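Local coordinates for protein 3-deoxy-manno-octulosonate cytidylyltransferase (Escherichia coli, PDB 1H7E) that activates the eight-carbon sugar KDO by coupling it to CMP from CTP, releasing diphosphate, probably for lipopolysaccharide synthesis, at residues E108-G113 with V173-Y178; L151-S156 with I210-F215. All blocks are in the same frame, centred on the assembly; numbering follows the deposited sequence.

Both contacts reach the seven-stranded mixed sheet of the GT-A-like cytidylyltransferase fold. Contact 1 packs helix 104-116 on inner strand 169-179, between 91-94 and 122-129, its centre about 9 Å from the chain centre. Contact 2, centred about 14 Å from the chain centre and 14 Å from contact 1, joins edge strand 212-216 to the small sheet 141-144/150-154, whose far end reaches the dimer partner. F215 connects them: its CZ lies 3.6 Å from G113 CA, on the helix of contact 1. H172 is a second bridge, meeting the Y176 ring of contact 1 and the F153 ring of contact 2. This is the apo-enzyme, with no ligand position from which to measure either contact.

Contact 1: residues E108-G113 with V173-Y178; sequences ETLLQG and VGIYAY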
loop_
_atom_site.group_PDB
_atom_site.type_symbol
_atom_site.label_atom_id
_atom_site.label_comp_id
_atom_site.label_asym_id
_atom_site.label_seq_id
_atom_site.Cartn_x
_atom_site.Cartn_y
_atom_site.Cartn_z
ATOM N N GLU A 108 17.849 -17.466 6.195
ATOM C CA GLU A 108 17.480 -18.735 5.579
ATOM C C GLU A 108 16.001 -18.755 5.193
ATOM O O GLU A 108 15.630 -19.307 4.149
ATOM C CB GLU A 108 17.815 -19.902 6.511
ATOM C CG GLU A 108 19.305 -20.207 6.549
ATOM C CD GLU A 108 19.710 -21.227 7.609
ATOM O OE1 GLU A 108 18.838 -21.933 8.161
ATOM O OE2 GLU A 108 20.924 -21.305 7.894
ATOM N N THR A 109 15.163 -18.140 6.036
ATOM C CA THR A 109 13.715 -18.043 5.791
ATOM C C THR A 109 13.504 -17.250 4.509
ATOM O O THR A 109 12.725 -17.634 3.644
ATOM C CB THR A 109 12.992 -17.306 6.965
ATOM O OG1 THR A 109 12.952 -18.160 8.112
ATOM C CG2 THR A 109 11.561 -16.919 6.588
ATOM N N LEU A 110 14.257 -16.168 4.381
ATOM C CA LEU A 110 14.183 -15.301 3.221
ATOM C C LEU A 110 14.612 -16.063 1.967
ATOM O O LEU A 110 13.885 -16.095 0.972
ATOM C CB LEU A 110 15.081 -14.095 3.474
ATOM C CG LEU A 110 15.104 -12.912 2.526
ATOM C CD1 LEU A 110 13.750 -12.239 2.526
ATOM C CD2 LEU A 110 16.174 -11.949 3.009
ATOM N N LEU A 111 15.742 -16.770 2.054
ATOM C CA LEU A 111 16.268 -17.539 0.914
ATOM C C LEU A 111 15.323 -18.661 0.503
ATOM O O LEU A 111 15.161 -18.926 -0.690
ATOM C CB LEU A 111 17.643 -18.136 1.242
ATOM C CG LEU A 111 18.805 -17.976 0.259
ATOM C CD1 LEU A 111 19.853 -18.999 0.618
ATOM C CD2 LEU A 111 18.370 -18.169 -1.178
ATOM N N GLN A 112 14.726 -19.332 1.490
ATOM C CA GLN A 112 13.779 -20.409 1.219
ATOM C C GLN A 112 12.542 -19.867 0.477
ATOM O O GLN A 112 12.001 -20.524 -0.420
ATOM C CB GLN A 112 13.356 -21.102 2.526
ATOM C CG GLN A 112 12.616 -22.435 2.308
ATOM C CD GLN A 112 13.338 -23.341 1.300
ATOM O OE1 GLN A 112 14.379 -23.935 1.612
ATOM N NE2 GLN A 112 12.807 -23.418 0.078
ATOM N N GLY A 113 12.103 -18.670 0.860
ATOM C CA GLY A 113 10.961 -18.061 0.208
ATOM C C GLY A 113 11.232 -17.841 -1.273
ATOM O O GLY A 113 10.352 -18.098 -2.103
ATOM N N VAL A 173 11.999 -4.905 8.251
ATOM C CA VAL A 173 13.405 -5.204 8.594
ATOM C C VAL A 173 14.152 -5.124 7.257
ATOM O O VAL A 173 13.900 -5.933 6.362
ATOM C CB VAL A 173 13.553 -6.640 9.205
ATOM C CG1 VAL A 173 15.039 -6.967 9.443
ATOM C CG2 VAL A 173 12.779 -6.731 10.528
ATOM N N GLY A 174 15.063 -4.155 7.154
ATOM C CA GLY A 174 15.809 -3.861 5.936
ATOM C C GLY A 174 16.785 -4.823 5.287
ATOM O O GLY A 174 17.851 -4.400 4.838
ATOM N N ILE A 175 16.410 -6.096 5.221
ATOM C CA ILE A 175 17.206 -7.152 4.584
ATOM C C ILE A 175 16.409 -7.562 3.360
ATOM O O ILE A 175 15.212 -7.855 3.468
ATOM C CB ILE A 175 17.346 -8.366 5.490
ATOM C CG1 ILE A 175 18.176 -7.979 6.715
ATOM C CG2 ILE A 175 18.025 -9.503 4.743
ATOM C CD1 ILE A 175 18.250 -9.059 7.737
ATOM N N TYR A 176 17.077 -7.606 2.207
ATOM C CA TYR A 176 16.415 -7.942 0.946
ATOM C C TYR A 176 17.089 -9.063 0.171
ATOM O O TYR A 176 18.300 -9.245 0.289
ATOM C CB TYR A 176 16.444 -6.733 0.012
ATOM C CG TYR A 176 15.742 -5.493 0.500
ATOM C CD1 TYR A 176 16.405 -4.566 1.306
ATOM C CD2 TYR A 176 14.432 -5.216 0.106
ATOM C CE1 TYR A 176 15.777 -3.381 1.707
ATOM C CE2 TYR A 176 13.794 -4.035 0.495
ATOM C CZ TYR A 176 14.471 -3.129 1.287
ATOM O OH TYR A 176 13.862 -1.953 1.638
ATOM N N ALA A 177 16.295 -9.806 -0.598
ATOM C CA ALA A 177 16.789 -10.855 -1.505
ATOM C C ALA A 177 16.263 -10.408 -2.880
ATOM O O ALA A 177 15.067 -10.133 -3.042
ATOM C CB ALA A 177 16.232 -12.229 -1.145
ATOM N N TYR A 178 17.158 -10.285 -3.853
ATOM C CA TYR A 178 16.779 -9.865 -5.199
ATOM C C TYR A 178 17.172 -10.905 -6.209
ATOM O O TYR A 178 18.255 -11.455 -6.120
ATOM C CB TYR A 178 17.543 -8.609 -5.633
ATOM C CG TYR A 178 17.346 -7.389 -4.783
ATOM C CD1 TYR A 178 16.329 -6.473 -5.069
ATOM C CD2 TYR A 178 18.207 -7.111 -3.731
ATOM C CE1 TYR A 178 16.187 -5.310 -4.336
ATOM C CE2 TYR A 178 18.063 -5.936 -2.982
ATOM C CZ TYR A 178 17.053 -5.048 -3.300
ATOM O OH TYR A 178 16.918 -3.881 -2.594
#
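L110 and A177 mark the nearest backbone approach, 7.0 Å between their CA atoms, where helix 108-113 lies over strand 173-178 with the two axes 9.0 Å apart and running in the same general direction, 29° from parallel. The helix belongs to a beta-alpha-beta crossover: it follows strand 91-94 and leads to strand 122-129, and strand 169-179 is inserted antiparallel between those two. L110 supplies most of the helix side. Its CG is anti to the backbone N (chi1 -173°), which carries the branched end down onto the strand, where it meets two residues of alternate position. CD2 comes to 3.5 Å from I175 CG2, a close methyl-to-methyl touch between side chains that meet at a slant. CG sits 3.9 Å from A177 CB, and CD2 also skims the strand backbone, 4.1 Å from Y176 C. The small side chain of A177 is consistent with the close approach of L110 there, while I175 stands up beside it as a taller wall and also touches L95 and I102. Around them, L110 packs on A123 of strand 122-129 and L111 reaches I91 and I93, so the helix spreads over three neighbouring strands. Y176, between the two contacting residues, points to the opposite side of the sheet, where its OH bonds to H172 NE2 and the Y178 OH lies 3.7 Å above one face of its ring, offset toward the rim. In the strand backbone, A177 pairs with A123, Y176 with N94, and I175 O accepts from T124 OG1. The meeting across the contact is wholly apolar, consistent with helix and strand being held together here by burial and shape.

Contact 2: residues L151-S156 with I210-F215; sequences LYFSRS and INIRTF
The F153 ring meets strand 212-215 obliquely, presenting its CE1 and CZ corner to I212 and T214, and makes an edge-to-face pair with H172. M206 of helix 203-207 and V142 of strand 141-144 also pack against this side chain. I212 touches the ring with two branches: CD1 lies 4.1 Å from F153 CE1, and CG2 is 4.2 Å from F153 CZ. T214, two residues on, directs its hydroxyl to the same corner, with OG1 4.1 Å from F153 CZ; a chi1 of -50° sets that oxygen beside the backbone N. R213, between them, points away and forms salt bridges with D149 and D117. Past the phenylalanine, S154 OG accepts from S156 N at 3.0 Å in an ST turn and also bonds to E198, and S156 OG bonds to P157 O of the second subunit. The ring thus lies between edge strand 212-216 and the hairpin 141-144/150-154, meeting I212 and T214 by van der Waals contact beside the I212-A150 backbone hydrogen bond. T214 OG1 is buried against it with no hydrogen-bonding partner in the model, probably at a modest polar cost.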
loop_
_atom_site.group_PDB
_atom_site.type_symbol
_atom_site.label_atom_id
_atom_site.label_comp_id
_atom_site.label_asym_id
_atom_site.label_seq_id
_atom_site.Cartn_x
_atom_site.Cartn_y
_atom_site.Cartn_z
ATOM N N LEU A 151 1.648 -4.296 0.308
ATOM C CA LEU A 151 0.722 -3.375 -0.369
ATOM C C LEU A 151 1.405 -1.994 -0.404
ATOM O O LEU A 151 1.391 -1.307 -1.416
ATOM C CB LEU A 151 -0.620 -3.271 0.392
ATOM C CG LEU A 151 -1.471 -4.546 0.406
ATOM C CD1 LEU A 151 -2.779 -4.268 1.158
ATOM C CD2 LEU A 151 -1.747 -5.007 -1.018
ATOM N N TYR A 152 2.031 -1.619 0.700
ATOM C CA TYR A 152 2.711 -0.321 0.786
ATOM C C TYR A 152 3.626 -0.314 2.012
ATOM O O TYR A 152 3.431 -1.107 2.944
ATOM C CB TYR A 152 1.654 0.822 0.878
ATOM C CG TYR A 152 2.194 2.247 0.785
ATOM C CD1 TYR A 152 2.876 2.682 -0.350
ATOM C CD2 TYR A 152 2.044 3.148 1.842
ATOM C CE1 TYR A 152 3.399 3.964 -0.430
ATOM C CE2 TYR A 152 2.568 4.451 1.762
ATOM C CZ TYR A 152 3.246 4.838 0.620
ATOM O OH TYR A 152 3.791 6.089 0.524
ATOM N N PHE A 153 4.645 0.553 1.984
ATOM C CA PHE A 153 5.601 0.744 3.089
ATOM C C PHE A 153 5.473 2.242 3.406
ATOM O O PHE A 153 5.458 3.058 2.487
ATOM C CB PHE A 153 7.065 0.529 2.651
ATOM C CG PHE A 153 7.417 -0.890 2.300
ATOM C CD1 PHE A 153 7.167 -1.391 1.015
ATOM C CD2 PHE A 153 8.011 -1.715 3.248
ATOM C CE1 PHE A 153 7.498 -2.715 0.666
ATOM C CE2 PHE A 153 8.354 -3.044 2.925
ATOM C CZ PHE A 153 8.092 -3.542 1.631
ATOM N N SER A 154 5.452 2.611 4.680
ATOM C CA SER A 154 5.331 4.017 5.025
ATOM C C SER A 154 5.884 4.358 6.389
ATOM O O SER A 154 5.990 3.492 7.247
ATOM C CB SER A 154 3.852 4.434 4.996
ATOM O OG SER A 154 3.717 5.849 5.114
ATOM N N ARG A 155 6.242 5.631 6.571
ATOM C CA ARG A 155 6.704 6.140 7.860
ATOM C C ARG A 155 5.439 6.502 8.652
ATOM O O ARG A 155 5.504 6.663 9.860
ATOM C CB ARG A 155 7.595 7.371 7.686
ATOM C CG ARG A 155 8.971 7.014 7.084
ATOM C CD ARG A 155 9.861 8.236 6.911
ATOM N NE ARG A 155 11.059 7.876 6.158
ATOM C CZ ARG A 155 12.068 7.154 6.642
ATOM N NH1 ARG A 155 12.055 6.714 7.896
ATOM N NH2 ARG A 155 13.053 6.790 5.838
ATOM N N SER A 156 4.302 6.631 7.961
ATOM C CA SER A 156 3.020 6.911 8.643
ATOM C C SER A 156 2.497 5.621 9.253
ATOM O O SER A 156 2.722 4.529 8.721
ATOM C CB SER A 156 1.921 7.374 7.684
ATOM O OG SER A 156 2.123 8.676 7.199
ATOM N N ILE A 210 6.770 -4.081 -9.396
ATOM C CA ILE A 210 7.581 -5.233 -9.023
ATOM C C ILE A 210 7.128 -5.675 -7.628
ATOM O O ILE A 210 7.167 -4.905 -6.669
ATOM C CB ILE A 210 9.074 -4.877 -9.025
ATOM C CG1 ILE A 210 9.529 -4.589 -10.459
ATOM C CG2 ILE A 210 9.897 -6.014 -8.395
ATOM C CD1 ILE A 210 10.802 -3.776 -10.536
ATOM N N ASN A 211 6.687 -6.919 -7.534
ATOM C CA ASN A 211 6.198 -7.464 -6.282
ATOM C C ASN A 211 7.268 -7.726 -5.234
ATOM O O ASN A 211 8.338 -8.246 -5.536
ATOM C CB ASN A 211 5.422 -8.756 -6.540
ATOM C CG ASN A 211 4.793 -9.310 -5.280
ATOM O OD1 ASN A 211 4.067 -8.603 -4.583
ATOM N ND2 ASN A 211 5.102 -10.571 -4.959
ATOM N N ILE A 212 6.970 -7.350 -3.994
ATOM C CA ILE A 212 7.896 -7.571 -2.900
ATOM C C ILE A 212 7.151 -8.395 -1.850
ATOM O O ILE A 212 6.150 -7.925 -1.296
ATOM C CB ILE A 212 8.360 -6.249 -2.268
ATOM C CG1 ILE A 212 9.038 -5.346 -3.302
ATOM C CG2 ILE A 212 9.273 -6.530 -1.064
ATOM C CD1 ILE A 212 9.387 -3.954 -2.726
ATOM N N ARG A 213 7.570 -9.646 -1.648
ATOM C CA ARG A 213 6.941 -10.488 -0.642
ATOM C C ARG A 213 7.659 -10.243 0.675
ATOM O O ARG A 213 8.882 -10.219 0.729
ATOM C CB ARG A 213 6.956 -11.959 -1.038
ATOM C CG ARG A 213 6.188 -12.838 -0.046
ATOM C CD ARG A 213 5.685 -14.126 -0.693
ATOM N NE ARG A 213 4.767 -13.844 -1.798
ATOM C CZ ARG A 213 4.709 -14.529 -2.934
ATOM N NH1 ARG A 213 5.516 -15.575 -3.138
ATOM N NH2 ARG A 213 3.875 -14.131 -3.894
ATOM N N THR A 214 6.890 -10.071 1.745
ATOM C CA THR A 214 7.443 -9.734 3.052
ATOM C C THR A 214 7.133 -10.793 4.092
ATOM O O THR A 214 6.005 -10.827 4.591
ATOM C CB THR A 214 6.868 -8.335 3.522
ATOM O OG1 THR A 214 7.022 -7.379 2.470
ATOM C CG2 THR A 214 7.626 -7.789 4.706
ATOM N N PHE A 215 8.151 -11.589 4.452
ATOM C CA PHE A 215 8.062 -12.676 5.446
ATOM C C PHE A 215 8.194 -12.244 6.902
ATOM O O PHE A 215 9.137 -11.552 7.285
ATOM C CB PHE A 215 9.117 -13.752 5.180
ATOM C CG PHE A 215 9.032 -14.346 3.814
ATOM C CD1 PHE A 215 8.217 -15.442 3.570
ATOM C CD2 PHE A 215 9.745 -13.787 2.762
ATOM C CE1 PHE A 215 8.109 -15.974 2.297
ATOM C CE2 PHE A 215 9.644 -14.313 1.482
ATOM C CZ PHE A 215 8.823 -15.409 1.247
#